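Local coordinates for envelope glycoprotein (Bourbon virus, PDB 5ZKX) that probably mediates entry by fusing viral and host membranes, as in the related baculovirus gp64, and is captured here as the postfusion trimer, at residues Tyr51-Cys56 with Ile107-Trp112; Thr66-Ser71 with Ser127-Phe132; Glu89-Gly94 with Trp141-Thr146; Pro95-Ala100 with His135-Ser140. All blocks are in the same frame, centred on the assembly; numbering follows the deposited sequence.

Contact 1 of 4, residues Tyr51-Cys56 with Ile107-Trp112; sequences YWRSYC and ICFVDW
The guanidinium of Arg53 lies between two aromatic rings. Phe109 CE1 sits over the centre of one face, 3.3 Å above the plane, and Tyr51 CE1 covers the opposite face nearer its rim, while Trp112 CH2 approaches the edge, 3.7 Å from Arg53 NH2. The Phe109 ring is turned roughly midway between parallel and perpendicular to the guanidinium. Trp112 also directs an edge at one face of the Tyr51 ring, a T-shaped pair with centroids 5.1 Å apart and planes at 65°. Phe109 does the same to Tyr55: its CE2 stands over the ring centre, with planes at 75°. Tyr51, Arg53 and Tyr55 alternate along strand 44-58 and so project from one side of an antiparallel sheet, onto which the loop joining strands 100-101 and 116-118 folds. Ser54, on the other side, turns its hydroxyl to Asn70. The loop is tied down by the disulfide from Cys108 to Cys137 on the neighbouring strand. Cysteine suits this place twice over, because Cys108 SG also forms a sulfur-aromatic contact at the edge of the Tyr55 ring, 4.8 Å from its centroid, and Cys108 CB packs 3.5 Å from Tyr55 CD1. Arginine suits its place by pairing a long apolar stem with a flat, polar end: the bend of Arg53 at chi3 (-77°) brings Arg53 NE within 3.3 Å of Cys108 O, a weak, poorly aligned hydrogen bond. Trp112 is held from within the loop, its NE1 donating to Ile107 O at 2.9 Å, almost directly in line with that carbonyl.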
# COMPACT_ATOMS: atom_id res chain seq x y z
N TYR A 51 17.18 -33.25 13.59
CA TYR A 51 16.78 -34.31 14.49
C TYR A 51 16.99 -33.87 15.93
O TYR A 51 17.97 -33.19 16.26
CB TYR A 51 17.54 -35.62 14.20
CG TYR A 51 19.04 -35.61 14.44
CD1 TYR A 51 19.56 -35.85 15.71
CD2 TYR A 51 19.93 -35.39 13.40
CE1 TYR A 51 20.92 -35.86 15.93
CE2 TYR A 51 21.29 -35.39 13.61
CZ TYR A 51 21.78 -35.63 14.88
OH TYR A 51 23.14 -35.63 15.11
N TRP A 52 16.05 -34.25 16.78
CA TRP A 52 16.18 -34.08 18.22
C TRP A 52 16.72 -35.37 18.82
O TRP A 52 16.17 -36.45 18.59
CB TRP A 52 14.82 -33.73 18.83
CG TRP A 52 14.75 -33.94 20.31
CD1 TRP A 52 14.24 -35.03 20.96
CD2 TRP A 52 15.21 -33.05 21.32
NE1 TRP A 52 14.35 -34.86 22.31
CE2 TRP A 52 14.95 -33.65 22.56
CE3 TRP A 52 15.83 -31.79 21.30
CZ2 TRP A 52 15.27 -33.04 23.77
CZ3 TRP A 52 16.15 -31.19 22.50
CH2 TRP A 52 15.87 -31.81 23.72
N ARG A 53 17.81 -35.26 19.59
CA ARG A 53 18.44 -36.41 20.21
C ARG A 53 18.49 -36.22 21.72
O ARG A 53 18.88 -35.15 22.19
CB ARG A 53 19.86 -36.63 19.66
CG ARG A 53 20.66 -37.67 20.43
CD ARG A 53 22.15 -37.41 20.31
NE ARG A 53 22.68 -37.83 19.01
CZ ARG A 53 23.77 -37.33 18.45
NH1 ARG A 53 24.46 -36.38 19.07
NH2 ARG A 53 24.18 -37.77 17.27
N SER A 54 18.08 -37.25 22.46
CA SER A 54 18.14 -37.25 23.92
C SER A 54 18.82 -38.53 24.37
O SER A 54 18.18 -39.59 24.42
CB SER A 54 16.76 -37.10 24.53
OG SER A 54 16.86 -36.78 25.91
N TYR A 55 20.10 -38.44 24.72
CA TYR A 55 20.89 -39.56 25.19
C TYR A 55 21.10 -39.40 26.69
O TYR A 55 21.88 -38.55 27.13
CB TYR A 55 22.23 -39.61 24.45
CG TYR A 55 23.02 -40.88 24.66
CD1 TYR A 55 22.59 -42.09 24.14
CD2 TYR A 55 24.22 -40.86 25.37
CE1 TYR A 55 23.31 -43.25 24.32
CE2 TYR A 55 24.95 -42.02 25.55
CZ TYR A 55 24.49 -43.21 25.03
OH TYR A 55 25.21 -44.37 25.20
N CYS A 56 20.39 -40.21 27.47
CA CYS A 56 20.43 -40.12 28.92
C CYS A 56 21.08 -41.36 29.52
O CYS A 56 21.11 -42.44 28.92
CB CYS A 56 19.02 -39.94 29.49
SG CYS A 56 18.11 -38.56 28.77
N ILE A 107 21.78 -46.93 19.32
CA ILE A 107 21.17 -46.32 18.15
C ILE A 107 21.33 -44.81 18.10
O ILE A 107 21.15 -44.23 17.02
CB ILE A 107 19.68 -46.70 18.14
CG1 ILE A 107 19.01 -46.50 16.78
CG2 ILE A 107 18.92 -45.85 19.12
CD1 ILE A 107 19.65 -47.26 15.66
N CYS A 108 21.71 -44.17 19.20
CA CYS A 108 21.82 -42.71 19.24
C CYS A 108 23.00 -42.18 18.44
O CYS A 108 23.05 -40.97 18.20
CB CYS A 108 21.92 -42.21 20.68
SG CYS A 108 20.32 -41.76 21.45
N PHE A 109 23.95 -43.04 18.03
CA PHE A 109 25.09 -42.64 17.20
C PHE A 109 25.34 -43.79 16.24
O PHE A 109 26.06 -44.74 16.56
CB PHE A 109 26.33 -42.32 18.04
CG PHE A 109 26.05 -41.44 19.23
CD1 PHE A 109 26.13 -40.06 19.11
CD2 PHE A 109 25.72 -41.98 20.46
CE1 PHE A 109 25.88 -39.24 20.20
CE2 PHE A 109 25.46 -41.17 21.55
CZ PHE A 109 25.55 -39.80 21.42
N VAL A 110 24.74 -43.71 15.05
CA VAL A 110 24.82 -44.80 14.08
C VAL A 110 25.29 -44.35 12.70
O VAL A 110 25.85 -45.18 11.96
CB VAL A 110 23.44 -45.51 13.99
CG1 VAL A 110 23.18 -46.14 12.62
CG2 VAL A 110 23.32 -46.57 15.08
N ASP A 111 25.19 -43.07 12.35
CA ASP A 111 25.30 -42.59 10.97
C ASP A 111 24.19 -43.22 10.12
O ASP A 111 24.42 -44.02 9.22
CB ASP A 111 26.70 -42.86 10.40
CG ASP A 111 26.94 -42.16 9.08
OD1 ASP A 111 26.92 -40.91 9.06
OD2 ASP A 111 27.16 -42.86 8.07
N TRP A 112 22.97 -42.80 10.47
CA TRP A 112 21.76 -43.57 10.17
C TRP A 112 21.51 -43.79 8.68
O TRP A 112 20.72 -44.68 8.34
CB TRP A 112 20.55 -42.88 10.79
CG TRP A 112 20.70 -42.61 12.25
CD1 TRP A 112 20.34 -43.44 13.28
CD2 TRP A 112 21.23 -41.43 12.86
NE1 TRP A 112 20.62 -42.84 14.48
CE2 TRP A 112 21.17 -41.61 14.25
CE3 TRP A 112 21.76 -40.23 12.36
CZ2 TRP A 112 21.62 -40.64 15.16
CZ3 TRP A 112 22.20 -39.27 13.25
CH2 TRP A 112 22.13 -39.48 14.64

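Contact 2 of 4, residues Thr66-Ser71 with Ser127-Phe132; sequences TGCYNS and SNNNHF
A β-hairpin of strands 44-58 and 67-74, cross-linked by the disulfide Cys56-Cys68, meets the loop 127-132 through Cys68, Ser127 and Asn129. The touching parts run nearly antiparallel, 170° apart, but their backbones do not pair: the closest CA atoms, Cys68 CA and Asn129 CA, are 7.4 Å apart, and side chains fill the interval. Cys68 SG lies against Ser127 OG at 3.8 Å and against Asn129 CB at 4.1 Å, so the sulfur serves both as half of the cross-link and as a packing surface. Ser127, small enough to come alongside the sulfur, has its hydroxyl hydrogen-bonded to Ser54 OG on the hairpin. Asn129 holds its CG opposite the backbone N (chi1 -165°), which carries the amide toward the hairpin; ND2 passes 4.1 Å from Gly67 O and donates instead to the carbonyl of Tyr57. The methyl CG2 of Thr66 comes 4.4 Å from the same ND2. Gly67 adopts a positive phi of 150°, at which a CB would press on the preceding carbonyl oxygen. Within the loop, Asn128 ND2 donates to Asn130 OD1 at 2.7 Å. Other subunits close in on the contact: Cys68 O accepts a bond from Asn443 of the second subunit, and Asn130 ND2 donates to Gly64 O of the third. With Tyr55-Tyr69 and Tyr57-Gly67 bonded through their backbones, Cys56 and Cys68 form a non-hydrogen-bonded pair, the characteristic site of a cross-strand disulfide in an antiparallel hairpin.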
# COMPACT_ATOMS: atom_id res chain seq x y z
N THR A 66 25.19 -39.38 35.62
CA THR A 66 23.73 -39.45 35.60
C THR A 66 23.16 -38.14 35.07
O THR A 66 23.47 -37.06 35.60
CB THR A 66 23.19 -39.75 36.99
OG1 THR A 66 23.78 -40.96 37.49
CG2 THR A 66 21.68 -39.92 36.94
N GLY A 67 22.35 -38.23 34.04
CA GLY A 67 21.78 -37.05 33.42
C GLY A 67 21.53 -37.30 31.95
O GLY A 67 21.73 -38.40 31.43
N CYS A 68 21.09 -36.24 31.27
CA CYS A 68 20.71 -36.30 29.87
C CYS A 68 21.59 -35.38 29.04
O CYS A 68 21.89 -34.25 29.45
CB CYS A 68 19.24 -35.91 29.68
SG CYS A 68 18.07 -37.15 30.23
N TYR A 69 21.99 -35.86 27.88
CA TYR A 69 22.70 -35.06 26.89
C TYR A 69 21.74 -34.92 25.70
O TYR A 69 21.56 -35.86 24.93
CB TYR A 69 24.02 -35.71 26.49
CG TYR A 69 25.14 -35.53 27.50
CD1 TYR A 69 26.44 -35.25 27.09
CD2 TYR A 69 24.90 -35.64 28.87
CE1 TYR A 69 27.47 -35.08 28.00
CE2 TYR A 69 25.92 -35.47 29.79
CZ TYR A 69 27.20 -35.19 29.36
OH TYR A 69 28.23 -35.03 30.27
N ASN A 70 21.13 -33.74 25.58
CA ASN A 70 20.14 -33.47 24.55
C ASN A 70 20.66 -32.42 23.58
O ASN A 70 21.39 -31.50 23.97
CB ASN A 70 18.82 -32.98 25.17
CG ASN A 70 18.26 -33.93 26.21
OD1 ASN A 70 18.63 -35.10 26.27
ND2 ASN A 70 17.36 -33.43 27.05
N SER A 71 20.26 -32.55 22.32
CA SER A 71 20.71 -31.61 21.30
C SER A 71 19.71 -31.57 20.15
O SER A 71 19.12 -32.60 19.80
CB SER A 71 22.10 -31.99 20.78
OG SER A 71 22.09 -33.28 20.21
N SER A 127 11.92 -37.39 25.91
CA SER A 127 13.08 -37.84 26.65
C SER A 127 12.62 -38.66 27.84
O SER A 127 11.52 -38.46 28.36
CB SER A 127 13.94 -36.66 27.11
OG SER A 127 14.92 -37.07 28.06
N ASN A 128 13.48 -39.58 28.28
CA ASN A 128 13.21 -40.36 29.48
C ASN A 128 14.51 -41.01 29.94
O ASN A 128 15.34 -41.41 29.11
CB ASN A 128 12.13 -41.43 29.24
CG ASN A 128 12.58 -42.52 28.30
OD1 ASN A 128 12.74 -42.30 27.10
ND2 ASN A 128 12.78 -43.71 28.84
N ASN A 129 14.69 -41.09 31.25
CA ASN A 129 15.91 -41.60 31.87
C ASN A 129 15.57 -42.56 33.01
O ASN A 129 16.09 -42.45 34.12
CB ASN A 129 16.78 -40.45 32.35
CG ASN A 129 18.20 -40.87 32.66
OD1 ASN A 129 18.72 -41.81 32.06
ND2 ASN A 129 18.82 -40.19 33.61
N ASN A 130 14.67 -43.51 32.74
CA ASN A 130 14.08 -44.34 33.78
C ASN A 130 14.57 -45.79 33.74
O ASN A 130 13.85 -46.70 34.15
CB ASN A 130 12.56 -44.31 33.68
CG ASN A 130 12.06 -44.89 32.37
OD1 ASN A 130 12.68 -44.71 31.32
ND2 ASN A 130 10.94 -45.60 32.42
N HIS A 131 15.79 -46.01 33.25
CA HIS A 131 16.38 -47.35 33.21
C HIS A 131 17.68 -47.30 33.99
O HIS A 131 18.70 -46.80 33.49
CB HIS A 131 16.58 -47.81 31.77
CG HIS A 131 15.31 -48.00 31.02
ND1 HIS A 131 14.45 -49.05 31.26
CD2 HIS A 131 14.73 -47.27 30.04
CE1 HIS A 131 13.40 -48.96 30.46
NE2 HIS A 131 13.55 -47.88 29.70
N PHE A 132 17.65 -47.81 35.22
CA PHE A 132 18.78 -47.65 36.12
C PHE A 132 19.99 -48.45 35.66
O PHE A 132 19.85 -49.57 35.14
CB PHE A 132 18.39 -48.05 37.54
CG PHE A 132 19.45 -47.75 38.56
CD1 PHE A 132 19.62 -46.46 39.02
CD2 PHE A 132 20.28 -48.75 39.03
CE1 PHE A 132 20.60 -46.17 39.95
CE2 PHE A 132 21.26 -48.46 39.95
CZ PHE A 132 21.42 -47.17 40.41

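Contact 3 of 4, residues Glu89-Gly94 with Trp141-Thr146; sequences EVCYTG and WRCGVT
Cys91 and Cys143 form a disulfide, SG to SG 2.0 Å, that pins the short strand 91-93 against the long strand 134-148. The strands run almost antiparallel (162°) with axes 6.6 Å apart, yet share no backbone hydrogen bonds: 91-93 pairs with 116-118, so two sheets pack here face against face. Both cysteines place SG between their own backbone N and carbonyl carbon, and the bridge twists with a chi3 of only 58°, right-handed and well short of the usual near-perpendicular twist. This low twist brings Cys91 CB and Cys143 CB to 3.4 Å, close even for a disulfide. Thr93 divides its branches between two tasks. OG1, in the same position as the sulfurs (chi1 49°), is hydrogen-bonded to His118 NE2, which leaves CG2 to pack on Cys143 CB at 3.6 Å while CB rests 3.6 Å from Trp141 CE3. One face of the Trp141 indole is covered by the backbone of Thr93 and Gly94: Gly94 N stands 3.3 Å above the ring plane, and Gly94 CA makes a CH-pi contact over the five-membered ring, 3.8 Å from the centroid. Glycine suits the place because any CB would point straight into the indole. At the far end Val145 packs on Leu82 and Trp85 of helix 79-88, and its CG1 reaches the chain just beyond that helix, 3.8 Å from Val90 N.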
# COMPACT_ATOMS: atom_id res chain seq x y z
N GLU A 89 8.90 -34.61 -4.14
CA GLU A 89 8.08 -33.92 -3.14
C GLU A 89 8.04 -34.71 -1.84
O GLU A 89 6.99 -34.90 -1.22
CB GLU A 89 6.67 -33.65 -3.67
CG GLU A 89 6.64 -32.73 -4.89
CD GLU A 89 5.37 -31.89 -4.96
OE1 GLU A 89 4.58 -31.90 -3.99
OE2 GLU A 89 5.17 -31.22 -5.99
N VAL A 90 9.22 -35.17 -1.41
CA VAL A 90 9.36 -36.07 -0.28
C VAL A 90 10.74 -35.86 0.33
O VAL A 90 11.73 -35.74 -0.39
CB VAL A 90 9.15 -37.54 -0.72
CG1 VAL A 90 9.90 -38.48 0.19
CG2 VAL A 90 7.67 -37.89 -0.76
N CYS A 91 10.81 -35.82 1.66
CA CYS A 91 12.08 -35.70 2.36
C CYS A 91 12.43 -37.02 3.04
O CYS A 91 11.55 -37.79 3.43
CB CYS A 91 12.04 -34.57 3.39
SG CYS A 91 10.57 -34.55 4.43
N TYR A 92 13.73 -37.27 3.17
CA TYR A 92 14.25 -38.50 3.75
C TYR A 92 15.00 -38.20 5.04
O TYR A 92 15.80 -37.26 5.09
CB TYR A 92 15.18 -39.23 2.77
CG TYR A 92 14.48 -39.84 1.57
CD1 TYR A 92 13.95 -41.13 1.64
CD2 TYR A 92 14.37 -39.15 0.37
CE1 TYR A 92 13.32 -41.70 0.54
CE2 TYR A 92 13.74 -39.71 -0.73
CZ TYR A 92 13.22 -40.99 -0.63
OH TYR A 92 12.59 -41.57 -1.72
N THR A 93 14.74 -38.99 6.08
CA THR A 93 15.36 -38.80 7.38
C THR A 93 15.82 -40.14 7.93
O THR A 93 15.63 -41.19 7.31
CB THR A 93 14.40 -38.13 8.38
OG1 THR A 93 13.13 -38.81 8.36
CG2 THR A 93 14.19 -36.67 8.03
N GLY A 94 16.42 -40.10 9.12
CA GLY A 94 16.79 -41.29 9.84
C GLY A 94 15.60 -41.88 10.57
O GLY A 94 14.45 -41.50 10.33
N TRP A 141 12.85 -36.95 14.18
CA TRP A 141 13.30 -36.24 12.99
C TRP A 141 12.23 -35.28 12.48
O TRP A 141 11.03 -35.46 12.72
CB TRP A 141 13.66 -37.22 11.87
CG TRP A 141 14.90 -38.00 12.14
CD1 TRP A 141 15.02 -39.12 12.91
CD2 TRP A 141 16.21 -37.73 11.63
NE1 TRP A 141 16.32 -39.56 12.92
CE2 TRP A 141 17.07 -38.72 12.14
CE3 TRP A 141 16.74 -36.75 10.79
CZ2 TRP A 141 18.43 -38.76 11.84
CZ3 TRP A 141 18.10 -36.78 10.49
CH2 TRP A 141 18.92 -37.78 11.02
N ARG A 142 12.69 -34.24 11.78
CA ARG A 142 11.82 -33.31 11.08
C ARG A 142 12.40 -33.05 9.70
O ARG A 142 13.62 -33.08 9.51
CB ARG A 142 11.67 -31.98 11.85
CG ARG A 142 12.85 -31.04 11.72
CD ARG A 142 12.75 -29.86 12.69
NE ARG A 142 11.45 -29.19 12.61
CZ ARG A 142 11.26 -28.01 12.03
NH1 ARG A 142 12.27 -27.36 11.49
NH2 ARG A 142 10.05 -27.48 12.01
N CYS A 143 11.52 -32.82 8.73
CA CYS A 143 11.96 -32.52 7.38
C CYS A 143 10.82 -31.90 6.59
O CYS A 143 9.64 -32.11 6.90
CB CYS A 143 12.50 -33.76 6.66
SG CYS A 143 11.26 -35.02 6.29
N GLY A 144 11.18 -31.15 5.56
CA GLY A 144 10.21 -30.55 4.68
C GLY A 144 10.87 -30.12 3.39
O GLY A 144 12.10 -29.97 3.33
N VAL A 145 10.05 -29.93 2.36
CA VAL A 145 10.53 -29.54 1.04
C VAL A 145 9.42 -28.76 0.34
O VAL A 145 8.23 -28.94 0.63
CB VAL A 145 10.97 -30.77 0.22
CG1 VAL A 145 9.77 -31.56 -0.27
CG2 VAL A 145 11.87 -30.35 -0.95
N THR A 146 9.82 -27.88 -0.57
CA THR A 146 8.86 -27.14 -1.38
C THR A 146 9.50 -26.72 -2.69
O THR A 146 10.70 -26.44 -2.76
CB THR A 146 8.31 -25.91 -0.63
OG1 THR A 146 7.12 -25.45 -1.27
CG2 THR A 146 9.33 -24.78 -0.58

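Contact 4 of 4, residues Pro95-Ala100 with His135-Ser140; sequences PEVQDA and HTCNLS
Val97 and Leu139 face each other across a two-strand pairing, CB to CB 3.6 Å, with Leu139 CD2 reaching on to Pro95 O. Val97 holds CG1 opposite its backbone N (chi1 173°), which sets that methyl 3.9 Å from Cys137 SG. Ala100 joins the same face, its CB 4.2 Å from Cys137 CB, and Cys137 is bridged in turn to Cys108. Beneath these side chains runs an antiparallel pairing with a β-bulge. Val97 and Leu139 are one hydrogen-bonded pair, with Val97 N to Leu139 O and Leu139 N to Val97 O both 2.8 Å, and Ala100 and Cys137 are the next. One extra residue is thus accommodated opposite Asn138, where Asp99 takes a positive phi of 57°. Its N makes a weak bond of 3.3 Å to Asn138 OD1, while Asn138 ND2 serves Asn128 and Asp99 OD2 accepts from His131. Even-numbered residues of 136-140 bond through their backbones to strand 44-58, so the strand is interior to its sheet. At the outer edge Glu96, its chain bent at chi2, brings OE2 to 2.7 Å from Ser140 OG, which donates to the syn side from 25° out of the carboxylate plane. Arg126 makes a salt bridge to the same oxygen. A serine donor and an arginine together on one carboxylate oxygen would favour the ionised form of Glu96, probably lowering its pKa.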
# COMPACT_ATOMS: atom_id res chain seq x y z
N PRO A 95 15.85 -42.81 11.49
CA PRO A 95 14.76 -43.52 12.16
C PRO A 95 14.23 -42.81 13.39
O PRO A 95 14.93 -42.05 14.07
CB PRO A 95 15.43 -44.85 12.54
CG PRO A 95 16.84 -44.45 12.84
CD PRO A 95 17.17 -43.34 11.87
N GLU A 96 12.96 -43.08 13.68
CA GLU A 96 12.31 -42.59 14.90
C GLU A 96 12.62 -43.57 16.03
O GLU A 96 12.14 -44.71 16.03
CB GLU A 96 10.81 -42.45 14.69
CG GLU A 96 10.08 -41.77 15.83
CD GLU A 96 9.94 -40.27 15.63
OE1 GLU A 96 9.99 -39.83 14.46
OE2 GLU A 96 9.78 -39.54 16.63
N VAL A 97 13.43 -43.13 16.99
CA VAL A 97 13.87 -43.95 18.10
C VAL A 97 13.17 -43.49 19.36
O VAL A 97 13.23 -42.30 19.71
CB VAL A 97 15.40 -43.89 18.28
CG1 VAL A 97 15.79 -44.62 19.54
CG2 VAL A 97 16.11 -44.44 17.05
N GLN A 98 12.50 -44.41 20.05
CA GLN A 98 11.78 -44.08 21.27
C GLN A 98 12.01 -45.16 22.31
O GLN A 98 11.75 -46.34 22.05
CB GLN A 98 10.29 -43.92 21.00
CG GLN A 98 9.48 -43.71 22.27
CD GLN A 98 8.02 -43.47 21.99
OE1 GLN A 98 7.53 -43.73 20.89
NE2 GLN A 98 7.31 -42.97 22.99
N ASP A 99 12.47 -44.75 23.49
CA ASP A 99 12.67 -45.65 24.63
C ASP A 99 13.60 -46.80 24.28
O ASP A 99 13.37 -47.95 24.66
CB ASP A 99 11.33 -46.18 25.16
CG ASP A 99 11.41 -46.63 26.60
OD1 ASP A 99 10.35 -46.90 27.20
OD2 ASP A 99 12.53 -46.70 27.14
N ALA A 100 14.66 -46.50 23.54
CA ALA A 100 15.71 -47.47 23.26
C ALA A 100 16.74 -47.39 24.37
O ALA A 100 17.47 -46.40 24.48
CB ALA A 100 16.34 -47.21 21.90
N HIS A 135 21.76 -46.69 29.76
CA HIS A 135 21.54 -45.55 28.90
C HIS A 135 20.17 -45.65 28.23
O HIS A 135 19.63 -46.74 28.05
CB HIS A 135 22.62 -45.46 27.82
CG HIS A 135 23.96 -45.04 28.34
ND1 HIS A 135 24.32 -43.71 28.49
CD2 HIS A 135 25.03 -45.76 28.72
CE1 HIS A 135 25.55 -43.65 28.96
NE2 HIS A 135 26.01 -44.88 29.11
N THR A 136 19.62 -44.49 27.87
CA THR A 136 18.36 -44.43 27.15
C THR A 136 18.52 -43.49 25.95
O THR A 136 19.21 -42.48 26.04
CB THR A 136 17.21 -43.93 28.04
OG1 THR A 136 17.19 -44.70 29.26
CG2 THR A 136 15.87 -44.10 27.34
N CYS A 137 17.89 -43.85 24.84
CA CYS A 137 18.00 -43.07 23.61
C CYS A 137 16.62 -42.69 23.11
O CYS A 137 15.71 -43.52 23.07
CB CYS A 137 18.76 -43.83 22.52
SG CYS A 137 18.94 -42.92 20.96
N ASN A 138 16.46 -41.42 22.75
CA ASN A 138 15.30 -40.92 22.04
C ASN A 138 15.79 -40.11 20.84
O ASN A 138 16.71 -39.29 20.97
CB ASN A 138 14.41 -40.04 22.93
CG ASN A 138 13.57 -40.86 23.88
OD1 ASN A 138 12.53 -41.41 23.50
ND2 ASN A 138 14.00 -40.94 25.13
N LEU A 139 15.16 -40.33 19.69
CA LEU A 139 15.55 -39.68 18.45
C LEU A 139 14.30 -39.40 17.63
O LEU A 139 13.53 -40.32 17.34
CB LEU A 139 16.53 -40.55 17.66
CG LEU A 139 17.27 -39.93 16.47
CD1 LEU A 139 18.22 -38.84 16.95
CD2 LEU A 139 18.01 -41.00 15.69
N SER A 140 14.09 -38.12 17.27
CA SER A 140 12.94 -37.69 16.49
C SER A 140 13.40 -36.76 15.38
O SER A 140 14.23 -35.88 15.60
CB SER A 140 11.91 -36.98 17.37
OG SER A 140 10.64 -36.97 16.76

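How the contacts relate
Strand 134-148 serves both contact 3 and contact 4, whose centres are about 19 Å apart, and the chain runs directly from 89-94 into 95-100; at this joint Trp141 NE1 lies 3.1 Å from Pro95 O. Contacts 1 and 4 are the closest pair, centres about 7 Å apart, tied by the disulfide Cys108-Cys137 and by Trp52 N to Ser140 O at 2.7 Å. Contact 1 is similarly joined to contact 2 through Cys56-Cys68. Contact 2 reaches contact 4 through His131 NE2 to Asp99 OD2, 3.0 Å, but stays about 9 Å, nearest atoms, from contact 3. Together the four span one end of the elongated subunit, consistent with the membrane-directed fusion domain of class III proteins.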